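Local coordinates for protein pectinesterase (PDB 4PMH) that hydrolyses the methyl esters of pectin, releasing methanol and leaving de-esterified galacturonate residues in the polymer, and probably helps the rice weevil to digest plant cell walls, at residues A8-L13 / G321-S326; D226-G231 / V253-D258; V243-R248 / S278-S283; S249-V254 / K285-R290. All blocks are in the same frame, centred on the assembly; numbering follows the deposited sequence.

In the fold
Contacts 2 and 4 build adjoining parts of one parallel sheet of the beta-helix: both use strand 252-257, sharing V253 and V254, and their centres lie about 11 Å apart. They meet at the probable active site, where R290 NH2 of contact 4 forms a salt bridge with D226 OD2 of contact 2 (2.8 Å), D226 being the likely nucleophile. Contact 3, centred about 10 Å from contact 4, packs helix 278-283 on the loop 243-248, with W280 reaching the start of that sheet; W280 CH2 comes within 3.6 Å of A252 N. Contact 1 lies away from the site and brings the N-terminal region to the loop 321-326, whose N324 N probably hydrogen-bonds to A286 O of contact 4 (3.1 Å).

Contact 1. Residues A8-L13 / G321-S326; sequences ASRPIL and GIINTS
The flat guanidinium of R10 meets T325 edge-on: NH1 donates a hydrogen bond to T325 O (3.0 Å), and that oxygen sits only 10° out of the guanidinium plane. The bond is somewhat bent, 151° at the hydrogen. Against the same group, the methyl CD1 of I323 comes in obliquely, equally near (4.0 Å) to NH1 and NH2 of R10, and the two side chains cross at about a right angle. R10 can reach this far because CG stands anti to the backbone N (chi1 -166°) and the chain stays extended from CG to NE. Beside it S9 CB lies 3.4 Å from S326 O. The other nitrogens of R10 serve partners elsewhere: NE forms a salt bridge with E358 on strand 355-359, and NH2 a hydrogen bond with the carbonyl of G365. Arginine suits the place since its N-H groups radiate in one plane toward several acceptors. The chemistry implies that a single buried cation, its charge probably balanced mainly by E358, ties the N-terminal residues to the loop 321-326 and to the C-terminal end of the chain.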
loop_
_atom_site.group_PDB
_atom_site.type_symbol
_atom_site.label_atom_id
_atom_site.label_comp_id
_atom_site.label_asym_id
_atom_site.label_seq_id
_atom_site.Cartn_x
_atom_site.Cartn_y
_atom_site.Cartn_z
ATOM N N ALA A 8 26.754 -1.437 6.830
ATOM C CA ALA A 8 25.858 -2.203 7.681
ATOM C C ALA A 8 24.533 -1.466 7.969
ATOM O O ALA A 8 23.520 -2.123 8.253
ATOM C CB ALA A 8 26.572 -2.553 8.995
ATOM N N SER A 9 24.537 -0.129 7.907
ATOM C CA SER A 9 23.318 0.672 8.125
ATOM C C SER A 9 22.612 1.042 6.812
ATOM O O SER A 9 21.461 1.457 6.816
ATOM C CB SER A 9 23.631 1.936 8.907
ATOM O OG SER A 9 23.957 1.607 10.250
ATOM N N ARG A 10 23.300 0.853 5.689
ATOM C CA ARG A 10 22.739 1.192 4.390
ATOM C C ARG A 10 23.344 0.356 3.274
ATOM O O ARG A 10 24.195 0.832 2.501
ATOM C CB ARG A 10 22.918 2.678 4.108
ATOM C CG ARG A 10 22.067 3.134 2.936
ATOM C CD ARG A 10 22.021 4.645 2.781
ATOM N NE ARG A 10 21.046 5.008 1.761
ATOM C CZ ARG A 10 20.648 6.243 1.469
ATOM N NH1 ARG A 10 21.150 7.306 2.114
ATOM N NH2 ARG A 10 19.745 6.419 0.504
ATOM N N PRO A 11 22.905 -0.911 3.184
ATOM C CA PRO A 11 23.427 -1.815 2.170
ATOM C C PRO A 11 22.930 -1.477 0.778
ATOM O O PRO A 11 21.785 -1.042 0.601
ATOM C CB PRO A 11 22.942 -3.197 2.617
ATOM C CG PRO A 11 21.888 -2.967 3.643
ATOM C CD PRO A 11 22.005 -1.570 4.148
ATOM N N ILE A 12 23.812 -1.662 -0.190
ATOM C CA ILE A 12 23.557 -1.355 -1.585
ATOM C C ILE A 12 23.837 -2.589 -2.421
ATOM O O ILE A 12 24.870 -3.218 -2.271
ATOM C CB ILE A 12 24.482 -0.208 -2.091
ATOM C CG1 ILE A 12 24.337 1.036 -1.218
ATOM C CG2 ILE A 12 24.240 0.091 -3.572
ATOM C CD1 ILE A 12 22.959 1.678 -1.198
ATOM N N LEU A 13 22.924 -2.922 -3.315
ATOM C CA LEU A 13 23.107 -4.047 -4.226
ATOM C C LEU A 13 24.258 -3.801 -5.210
ATOM O O LEU A 13 24.481 -2.675 -5.662
ATOM C CB LEU A 13 21.835 -4.283 -5.035
ATOM C CG LEU A 13 20.539 -4.672 -4.302
ATOM C CD1 LEU A 13 19.417 -4.881 -5.311
ATOM C CD2 LEU A 13 20.702 -5.905 -3.434
ATOM N N GLY A 321 16.260 14.885 0.435
ATOM C CA GLY A 321 17.010 14.990 1.665
ATOM C C GLY A 321 16.122 15.115 2.873
ATOM O O GLY A 321 16.321 15.992 3.691
ATOM N N ILE A 322 15.155 14.219 2.996
ATOM C CA ILE A 322 14.235 14.215 4.116
ATOM C C ILE A 322 14.563 13.061 5.062
ATOM O O ILE A 322 13.997 12.960 6.144
ATOM C CB ILE A 322 12.792 14.075 3.616
ATOM C CG1 ILE A 322 12.615 12.783 2.810
ATOM C CG2 ILE A 322 12.433 15.279 2.747
ATOM C CD1 ILE A 322 11.182 12.336 2.681
ATOM N N ILE A 323 15.489 12.195 4.650
ATOM C CA ILE A 323 15.801 10.997 5.421
ATOM C C ILE A 323 17.136 11.081 6.123
ATOM O O ILE A 323 18.011 11.899 5.790
ATOM C CB ILE A 323 15.798 9.717 4.555
ATOM C CG1 ILE A 323 16.878 9.791 3.459
ATOM C CG2 ILE A 323 14.418 9.498 3.950
ATOM C CD1 ILE A 323 17.428 8.442 3.058
ATOM N N ASN A 324 17.277 10.202 7.097
ATOM C CA ASN A 324 18.541 9.958 7.739
ATOM C C ASN A 324 19.496 9.262 6.763
ATOM O O ASN A 324 19.404 8.070 6.530
ATOM C CB ASN A 324 18.321 9.091 8.961
ATOM C CG ASN A 324 19.543 9.015 9.823
ATOM O OD1 ASN A 324 20.661 9.040 9.326
ATOM N ND2 ASN A 324 19.339 8.932 11.129
ATOM N N THR A 325 20.428 10.030 6.230
ATOM C CA THR A 325 21.252 9.609 5.106
ATOM C C THR A 325 22.282 8.531 5.480
ATOM O O THR A 325 22.730 7.768 4.611
ATOM C CB THR A 325 21.903 10.860 4.453
ATOM O OG1 THR A 325 21.153 11.222 3.288
ATOM C CG2 THR A 325 23.343 10.645 4.053
ATOM N N SER A 326 22.654 8.476 6.758
ATOM C CA SER A 326 23.559 7.427 7.260
ATOM C C SER A 326 22.827 6.135 7.669
ATOM O O SER A 326 23.414 5.049 7.598
ATOM C CB SER A 326 24.371 7.927 8.465
ATOM O OG SER A 326 24.667 9.300 8.354
#

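Contact 2. Residues D226-G231 / V253-D258; sequences DFVFGG and VVFAPD
A256 CB packs against D226, touching its CG at 3.6 Å, in a pairing of successive coils of the right-handed parallel beta-helix found in pectinesterases. The methyl fills the hollow between the D226 carboxylate and F229 CB, which lies 3.9 Å from A256 CB; alanine is small enough to fit beside the side chain of the probable nucleophile, whose OD2 is held by R290. The F229 ring leads away from this hollow to stack on Y203. V228 and F255 project on the other face of the sheet, side by side and pointing the same way, with V228 CB 3.7 Å from F255 CD1. Before the paired strands, where the chain turns its corner, the F227 ring lies over V254. Its CG stands between the backbone N and the carbonyl carbon (chi1 70°), which brings one ring face over V254 CG1, a CH-pi contact of 4.2 Å from that methyl to the centroid of the F227 ring. Cutting F227 back to an alanine would probably open a gap beside V254 and take away the ring face that covers its CG1 methyl. Glycine is called for at G230, because at its backbone angles a CB would jam against the preceding carbonyl oxygen. Parallel backbone bonds fix the register, pairing V228 with F255, F229 with A256 and G230 with P257. V228 takes part twice: its N donates to V254 O (3.1 Å), and its O receives A256 N at 2.8 Å in a nearly straight bond of 165°.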
loop_
_atom_site.group_PDB
_atom_site.type_symbol
_atom_site.label_atom_id
_atom_site.label_comp_id
_atom_site.label_asym_id
_atom_site.label_seq_id
_atom_site.Cartn_x
_atom_site.Cartn_y
_atom_site.Cartn_z
ATOM N N ASP A 226 4.462 4.063 8.554
ATOM C CA ASP A 226 4.115 2.772 7.934
ATOM C C ASP A 226 3.056 2.962 6.860
ATOM O O ASP A 226 2.110 2.186 6.774
ATOM C CB ASP A 226 3.616 1.748 8.985
ATOM C CG ASP A 226 4.592 1.527 10.129
ATOM O OD1 ASP A 226 5.796 1.889 10.041
ATOM O OD2 ASP A 226 4.149 0.960 11.159
ATOM N N PHE A 227 3.181 4.008 6.052
ATOM C CA PHE A 227 2.085 4.325 5.117
ATOM C C PHE A 227 2.054 3.502 3.841
ATOM O O PHE A 227 1.122 3.625 3.014
ATOM C CB PHE A 227 1.917 5.843 4.896
ATOM C CG PHE A 227 3.009 6.534 4.127
ATOM C CD1 PHE A 227 4.062 7.172 4.793
ATOM C CD2 PHE A 227 2.926 6.659 2.741
ATOM C CE1 PHE A 227 5.025 7.880 4.077
ATOM C CE2 PHE A 227 3.882 7.354 2.039
ATOM C CZ PHE A 227 4.921 7.989 2.705
ATOM N N VAL A 228 3.038 2.622 3.690
ATOM C CA VAL A 228 2.962 1.540 2.704
ATOM C C VAL A 228 3.430 0.301 3.449
ATOM O O VAL A 228 4.629 0.164 3.743
ATOM C CB VAL A 228 3.840 1.775 1.451
ATOM C CG1 VAL A 228 3.724 0.603 0.472
ATOM C CG2 VAL A 228 3.457 3.075 0.770
ATOM N N PHE A 229 2.487 -0.593 3.758
ATOM C CA PHE A 229 2.746 -1.696 4.651
ATOM C C PHE A 229 2.006 -2.958 4.224
ATOM O O PHE A 229 0.980 -2.898 3.529
ATOM C CB PHE A 229 2.368 -1.289 6.091
ATOM C CG PHE A 229 0.883 -1.368 6.391
ATOM C CD1 PHE A 229 0.017 -0.375 5.953
ATOM C CD2 PHE A 229 0.361 -2.423 7.137
ATOM C CE1 PHE A 229 -1.345 -0.444 6.219
ATOM C CE2 PHE A 229 -1.007 -2.490 7.425
ATOM C CZ PHE A 229 -1.857 -1.493 6.956
ATOM N N GLY A 230 2.562 -4.103 4.608
ATOM C CA GLY A 230 1.992 -5.398 4.241
ATOM C C GLY A 230 2.933 -6.336 3.533
ATOM O O GLY A 230 4.155 -6.106 3.466
ATOM N N GLY A 231 2.358 -7.399 2.965
ATOM C CA GLY A 231 3.131 -8.547 2.532
ATOM C C GLY A 231 3.048 -8.961 1.075
ATOM O O GLY A 231 3.484 -10.052 0.730
ATOM N N VAL A 253 8.243 7.131 9.006
ATOM C CA VAL A 253 8.738 5.916 8.334
ATOM C C VAL A 253 7.839 5.581 7.142
ATOM O O VAL A 253 6.638 5.504 7.293
ATOM C CB VAL A 253 8.751 4.682 9.247
ATOM C CG1 VAL A 253 9.682 3.626 8.667
ATOM C CG2 VAL A 253 9.157 5.027 10.671
ATOM N N VAL A 254 8.412 5.350 5.969
ATOM C CA VAL A 254 7.577 5.145 4.774
ATOM C C VAL A 254 7.041 3.711 4.687
ATOM O O VAL A 254 5.814 3.486 4.828
ATOM C CB VAL A 254 8.346 5.509 3.502
ATOM C CG1 VAL A 254 7.508 5.251 2.255
ATOM C CG2 VAL A 254 8.794 6.961 3.564
ATOM N N PHE A 255 7.945 2.751 4.456
ATOM C CA PHE A 255 7.594 1.363 4.198
ATOM C C PHE A 255 7.665 0.488 5.441
ATOM O O PHE A 255 8.603 0.594 6.227
ATOM C CB PHE A 255 8.512 0.773 3.123
ATOM C CG PHE A 255 8.445 1.498 1.808
ATOM C CD1 PHE A 255 7.443 1.233 0.906
ATOM C CD2 PHE A 255 9.377 2.472 1.489
ATOM C CE1 PHE A 255 7.370 1.914 -0.304
ATOM C CE2 PHE A 255 9.325 3.156 0.284
ATOM C CZ PHE A 255 8.319 2.880 -0.609
ATOM N N ALA A 256 6.670 -0.383 5.604
ATOM C CA ALA A 256 6.657 -1.384 6.665
ATOM C C ALA A 256 6.199 -2.734 6.111
ATOM O O ALA A 256 5.103 -3.182 6.386
ATOM C CB ALA A 256 5.787 -0.947 7.850
ATOM N N PRO A 257 7.076 -3.416 5.350
ATOM C CA PRO A 257 6.718 -4.744 4.835
ATOM C C PRO A 257 6.798 -5.869 5.854
ATOM O O PRO A 257 7.683 -5.860 6.722
ATOM C CB PRO A 257 7.726 -4.974 3.689
ATOM C CG PRO A 257 8.728 -3.876 3.789
ATOM C CD PRO A 257 8.462 -3.053 5.016
ATOM N N ASP A 258 5.850 -6.814 5.758
ATOM C CA ASP A 258 5.877 -8.045 6.560
ATOM C C ASP A 258 5.997 -9.262 5.642
ATOM O O ASP A 258 5.499 -10.360 5.929
ATOM C CB ASP A 258 4.665 -8.128 7.512
ATOM C CG ASP A 258 3.355 -8.502 6.827
ATOM O OD1 ASP A 258 3.151 -8.215 5.629
ATOM O OD2 ASP A 258 2.483 -9.044 7.557
#

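Contact 3. Residues V243-R248 / S278-S283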
loop_
_atom_site.group_PDB
_atom_site.type_symbol
_atom_site.label_atom_id
_atom_site.label_comp_id
_atom_site.label_asym_id
_atom_site.label_seq_id
_atom_site.Cartn_x
_atom_site.Cartn_y
_atom_site.Cartn_z
ATOM N N VAL A 243 6.027 12.240 2.470
ATOM C CA VAL A 243 5.994 12.174 3.917
ATOM C C VAL A 243 5.441 13.487 4.437
ATOM O O VAL A 243 6.073 14.522 4.306
ATOM C CB VAL A 243 7.378 11.962 4.513
ATOM C CG1 VAL A 243 7.284 11.773 6.022
ATOM C CG2 VAL A 243 8.034 10.749 3.875
ATOM N N LYS A 244 4.261 13.422 5.024
ATOM C CA LYS A 244 3.574 14.601 5.499
ATOM C C LYS A 244 4.094 15.002 6.857
ATOM O O LYS A 244 4.536 14.172 7.639
ATOM C CB LYS A 244 2.073 14.336 5.602
ATOM C CG LYS A 244 1.341 14.355 4.267
ATOM C CD LYS A 244 -0.159 14.568 4.437
ATOM C CE LYS A 244 -0.516 15.989 4.852
ATOM N NZ LYS A 244 -0.541 16.984 3.741
ATOM N N ALA A 245 4.013 16.298 7.132
ATOM C CA ALA A 245 4.465 16.856 8.402
ATOM C C ALA A 245 3.309 17.453 9.223
ATOM O O ALA A 245 3.518 17.898 10.361
ATOM C CB ALA A 245 5.533 17.912 8.135
ATOM N N ASP A 246 2.093 17.418 8.677
ATOM C CA ASP A 246 0.943 18.129 9.262
ATOM C C ASP A 246 0.316 17.424 10.452
ATOM O O ASP A 246 -0.418 18.042 11.224
ATOM C CB ASP A 246 -0.157 18.340 8.222
ATOM C CG ASP A 246 -0.958 17.082 7.971
ATOM O OD1 ASP A 246 -0.346 15.991 7.973
ATOM O OD2 ASP A 246 -2.191 17.168 7.799
ATOM N N ARG A 247 0.520 16.120 10.567
ATOM C CA ARG A 247 0.076 15.433 11.762
ATOM C C ARG A 247 1.222 15.374 12.739
ATOM O O ARG A 247 1.023 15.440 13.940
ATOM C CB ARG A 247 -0.420 14.027 11.442
ATOM C CG ARG A 247 -1.081 13.332 12.624
ATOM C CD ARG A 247 -1.637 11.977 12.233
ATOM N NE ARG A 247 -0.569 11.006 12.031
ATOM C CZ ARG A 247 -0.452 9.838 12.657
ATOM N NH1 ARG A 247 -1.348 9.427 13.563
ATOM N NH2 ARG A 247 0.581 9.064 12.368
ATOM N N ARG A 248 2.435 15.234 12.235
ATOM C CA ARG A 248 3.561 14.994 13.120
ATOM C C ARG A 248 4.874 15.257 12.427
ATOM O O ARG A 248 4.991 15.091 11.211
ATOM C CB ARG A 248 3.502 13.565 13.638
ATOM C CG ARG A 248 2.724 12.626 12.724
ATOM C CD ARG A 248 3.239 11.216 12.813
ATOM N NE ARG A 248 4.653 11.192 12.488
ATOM C CZ ARG A 248 5.544 10.372 13.031
ATOM N NH1 ARG A 248 5.199 9.470 13.951
ATOM N NH2 ARG A 248 6.801 10.465 12.654
ATOM N N SER A 278 8.827 20.115 3.831
ATOM C CA SER A 278 10.117 20.787 4.029
ATOM C C SER A 278 10.659 20.599 5.419
ATOM O O SER A 278 11.863 20.563 5.618
ATOM C CB SER A 278 9.959 22.293 3.777
ATOM O OG SER A 278 9.078 22.514 2.691
ATOM N N ALA A 279 9.760 20.499 6.388
ATOM C CA ALA A 279 10.158 20.259 7.762
ATOM C C ALA A 279 11.150 19.091 7.883
ATOM O O ALA A 279 12.153 19.215 8.594
ATOM C CB ALA A 279 8.927 20.029 8.627
ATOM N N TRP A 280 10.879 17.986 7.173
ATOM C CA TRP A 280 11.754 16.791 7.179
ATOM C C TRP A 280 13.105 17.053 6.520
ATOM O O TRP A 280 14.096 16.412 6.876
ATOM C CB TRP A 280 11.112 15.610 6.432
ATOM C CG TRP A 280 9.828 15.181 6.996
ATOM C CD1 TRP A 280 8.617 15.247 6.398
ATOM C CD2 TRP A 280 9.618 14.634 8.293
ATOM N NE1 TRP A 280 7.649 14.763 7.239
ATOM C CE2 TRP A 280 8.237 14.381 8.417
ATOM C CE3 TRP A 280 10.466 14.319 9.364
ATOM C CZ2 TRP A 280 7.676 13.840 9.572
ATOM C CZ3 TRP A 280 9.911 13.789 10.518
ATOM C CH2 TRP A 280 8.535 13.545 10.613
ATOM N N SER A 281 13.119 17.957 5.536
ATOM C CA SER A 281 14.359 18.407 4.895
ATOM C C SER A 281 15.342 18.980 5.908
ATOM O O SER A 281 16.521 18.638 5.881
ATOM C CB SER A 281 14.096 19.431 3.779
ATOM O OG SER A 281 14.343 18.849 2.509
ATOM N N SER A 282 14.859 19.831 6.805
ATOM C CA SER A 282 15.720 20.381 7.850
ATOM C C SER A 282 15.877 19.384 9.014
ATOM O O SER A 282 16.866 19.404 9.744
ATOM C CB SER A 282 15.204 21.751 8.316
ATOM O OG SER A 282 14.026 21.651 9.093
ATOM N N SER A 283 14.914 18.486 9.159
ATOM C CA SER A 283 14.940 17.499 10.238
ATOM C C SER A 283 15.845 16.283 9.952
ATOM O O SER A 283 16.602 15.830 10.824
ATOM C CB SER A 283 13.514 17.023 10.507
ATOM O OG SER A 283 13.382 16.658 11.854
#
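A279 begins the contact from the helix 278-283, its CB resting 4.0 Å from A245 CB, a contact of two methyls. Next comes W280, which carries most of the contact. With CG anti to the carbonyl carbon (chi1 -60°), its indole extends from the helix across to the loop 243-248. V243 CG1 sits over one face, toward the rim and 3.2 Å from W280 NE1, a tight fit for a branched aliphatic group. At the edge, NE1 donates a hydrogen bond to K244 O (3.2 Å, 150° at the hydrogen). This oxygen lies in the indole plane, yet the donor stands well above the plane of the K244 carbonyl, so the bond does not follow a lone pair. Farther round the ring, R248 O lies 3.4 Å from W280 CZ2, while the edge of the R248 guanidinium approaches CH2. Tryptophan suits the place by joining a broad apolar surface to one N-H. A phenylalanine in place of W280 would probably leave K244 O without this donor and V243 CG1 with less aromatic surface to rest on. Further along, S282 turns back to its own helix: its OG donates to A279 O (3.1 Å), which also accepts the backbone N of S283. The helix links strand 273-276 to strand 286-290, and its W280 is packed among V243 at the end of strand 240-243, A252 at the start of strand 252-257, and I322 from the loop after strand 318-319.

Contact 4. Residues S249-V254 / K285-R290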
loop_
_atom_site.group_PDB
_atom_site.type_symbol
_atom_site.label_atom_id
_atom_site.label_comp_id
_atom_site.label_asym_id
_atom_site.label_seq_id
_atom_site.Cartn_x
_atom_site.Cartn_y
_atom_site.Cartn_z
ATOM N N SER A 249 5.856 15.658 13.225
ATOM C CA SER A 249 7.109 16.192 12.712
ATOM C C SER A 249 8.285 15.802 13.600
ATOM O O SER A 249 9.233 16.577 13.768
ATOM C CB SER A 249 6.994 17.713 12.632
ATOM O OG SER A 249 6.687 18.239 13.907
ATOM N N ASP A 250 8.214 14.606 14.178
ATOM C CA ASP A 250 9.307 14.088 14.972
ATOM C C ASP A 250 10.019 12.958 14.228
ATOM O O ASP A 250 11.214 13.076 14.003
ATOM C CB ASP A 250 8.852 13.668 16.389
ATOM C CG ASP A 250 7.980 12.409 16.401
ATOM O OD1 ASP A 250 7.262 12.182 15.401
ATOM O OD2 ASP A 250 8.018 11.649 17.408
ATOM N N THR A 251 9.307 11.905 13.804
ATOM C CA THR A 251 9.991 10.657 13.376
ATOM C C THR A 251 9.279 9.675 12.415
ATOM O O THR A 251 8.867 8.596 12.822
ATOM C CB THR A 251 10.390 9.849 14.619
ATOM O OG1 THR A 251 11.097 8.669 14.211
ATOM C CG2 THR A 251 9.154 9.471 15.440
ATOM N N ALA A 252 9.205 10.015 11.138
ATOM C CA ALA A 252 8.392 9.293 10.148
ATOM C C ALA A 252 9.053 8.022 9.581
ATOM O O ALA A 252 10.262 7.863 9.677
ATOM C CB ALA A 252 8.079 10.241 9.005
ATOM N N VAL A 253 8.243 7.131 9.006
ATOM C CA VAL A 253 8.738 5.916 8.334
ATOM C C VAL A 253 7.839 5.581 7.142
ATOM O O VAL A 253 6.638 5.504 7.293
ATOM C CB VAL A 253 8.751 4.682 9.247
ATOM C CG1 VAL A 253 9.682 3.626 8.667
ATOM C CG2 VAL A 253 9.157 5.027 10.671
ATOM N N VAL A 254 8.412 5.350 5.969
ATOM C CA VAL A 254 7.577 5.145 4.774
ATOM C C VAL A 254 7.041 3.711 4.687
ATOM O O VAL A 254 5.814 3.486 4.828
ATOM C CB VAL A 254 8.346 5.509 3.502
ATOM C CG1 VAL A 254 7.508 5.251 2.255
ATOM C CG2 VAL A 254 8.794 6.961 3.564
ATOM N N LYS A 285 14.707 13.461 9.835
ATOM C CA LYS A 285 14.177 12.526 10.820
ATOM C C LYS A 285 13.097 11.615 10.233
ATOM O O LYS A 285 12.225 11.149 10.961
ATOM C CB LYS A 285 13.599 13.290 12.020
ATOM C CG LYS A 285 14.640 14.006 12.883
ATOM C CD LYS A 285 14.152 14.264 14.313
ATOM C CE LYS A 285 13.198 15.450 14.444
ATOM N NZ LYS A 285 12.598 15.564 15.808
ATOM N N ALA A 286 13.116 11.390 8.922
ATOM C CA ALA A 286 12.289 10.360 8.349
ATOM C C ALA A 286 13.154 9.144 8.018
ATOM O O ALA A 286 14.349 9.276 7.659
ATOM C CB ALA A 286 11.591 10.862 7.113
ATOM N N TYR A 287 12.556 7.965 8.136
ATOM C CA TYR A 287 13.202 6.730 7.682
ATOM C C TYR A 287 12.509 6.164 6.452
ATOM O O TYR A 287 11.302 6.284 6.283
ATOM C CB TYR A 287 13.206 5.710 8.771
ATOM C CG TYR A 287 13.946 6.170 9.998
ATOM C CD1 TYR A 287 15.325 6.022 10.095
ATOM C CD2 TYR A 287 13.263 6.743 11.066
ATOM C CE1 TYR A 287 16.011 6.431 11.223
ATOM C CE2 TYR A 287 13.936 7.150 12.207
ATOM C CZ TYR A 287 15.305 6.995 12.274
ATOM O OH TYR A 287 15.956 7.398 13.398
ATOM N N LEU A 288 13.295 5.550 5.583
ATOM C CA LEU A 288 12.751 4.871 4.427
ATOM C C LEU A 288 11.907 3.655 4.834
ATOM O O LEU A 288 10.923 3.338 4.166
ATOM C CB LEU A 288 13.883 4.424 3.502
ATOM C CG LEU A 288 14.654 5.542 2.802
ATOM C CD1 LEU A 288 15.779 4.944 1.957
ATOM C CD2 LEU A 288 13.751 6.428 1.939
ATOM N N GLY A 289 12.282 2.966 5.914
ATOM C CA GLY A 289 11.557 1.767 6.265
ATOM C C GLY A 289 11.882 1.139 7.603
ATOM O O GLY A 289 12.890 1.471 8.250
ATOM N N ARG A 290 10.981 0.248 8.010
ATOM C CA ARG A 290 11.204 -0.676 9.106
ATOM C C ARG A 290 10.412 -1.956 8.844
ATOM O O ARG A 290 9.412 -1.952 8.135
ATOM C CB ARG A 290 10.773 -0.073 10.440
ATOM C CG ARG A 290 9.276 0.126 10.621
ATOM C CD ARG A 290 9.012 0.823 11.952
ATOM N NE ARG A 290 7.607 1.135 12.150
ATOM C CZ ARG A 290 7.040 1.374 13.333
ATOM N NH1 ARG A 290 7.754 1.388 14.452
ATOM N NH2 ARG A 290 5.743 1.614 13.401
#
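Strands 252-257 and 286-290 are parallel neighbours in one sheet of the beta-helix, and here they run together toward the probable substrate-binding R290. A252 O accepts Y287 N (2.8 Å, 165° at the hydrogen), and Y287 O in turn accepts V254 N at 3.1 Å, so V253 is paired with Y287 between these two bonds. A252 CB and A286 CB touch at 4.0 Å on one face of the sheet. On the other face, Y287 CB meets V253 CG1, and the Y287 ring presents its edge to T251, with OG1 in the ring plane, 3.8 Å from CE2. V253 CG1 is anti to its backbone nitrogen (chi1 -161°), which carries this methyl over the segment 285-290, past the corner at L288, 3.5 Å from G289 C. The same methyl reaches R290 CG (4.0 Å), so a compact branched residue packs against the aliphatic stem of the arginine whose NH2 pairs with D226. At the opposite end K285 curls past the D250 carbonyl, its chain bent at chi3, with K285 CE 3.1 Å from D250 O. L288 faces away and packs on I323 and W329. Side-by-side parallel strands with like positions stacked from one coil to the next are the mark of the pectin lyase-like beta-helix, whose surface bears the active site in pectinesterases.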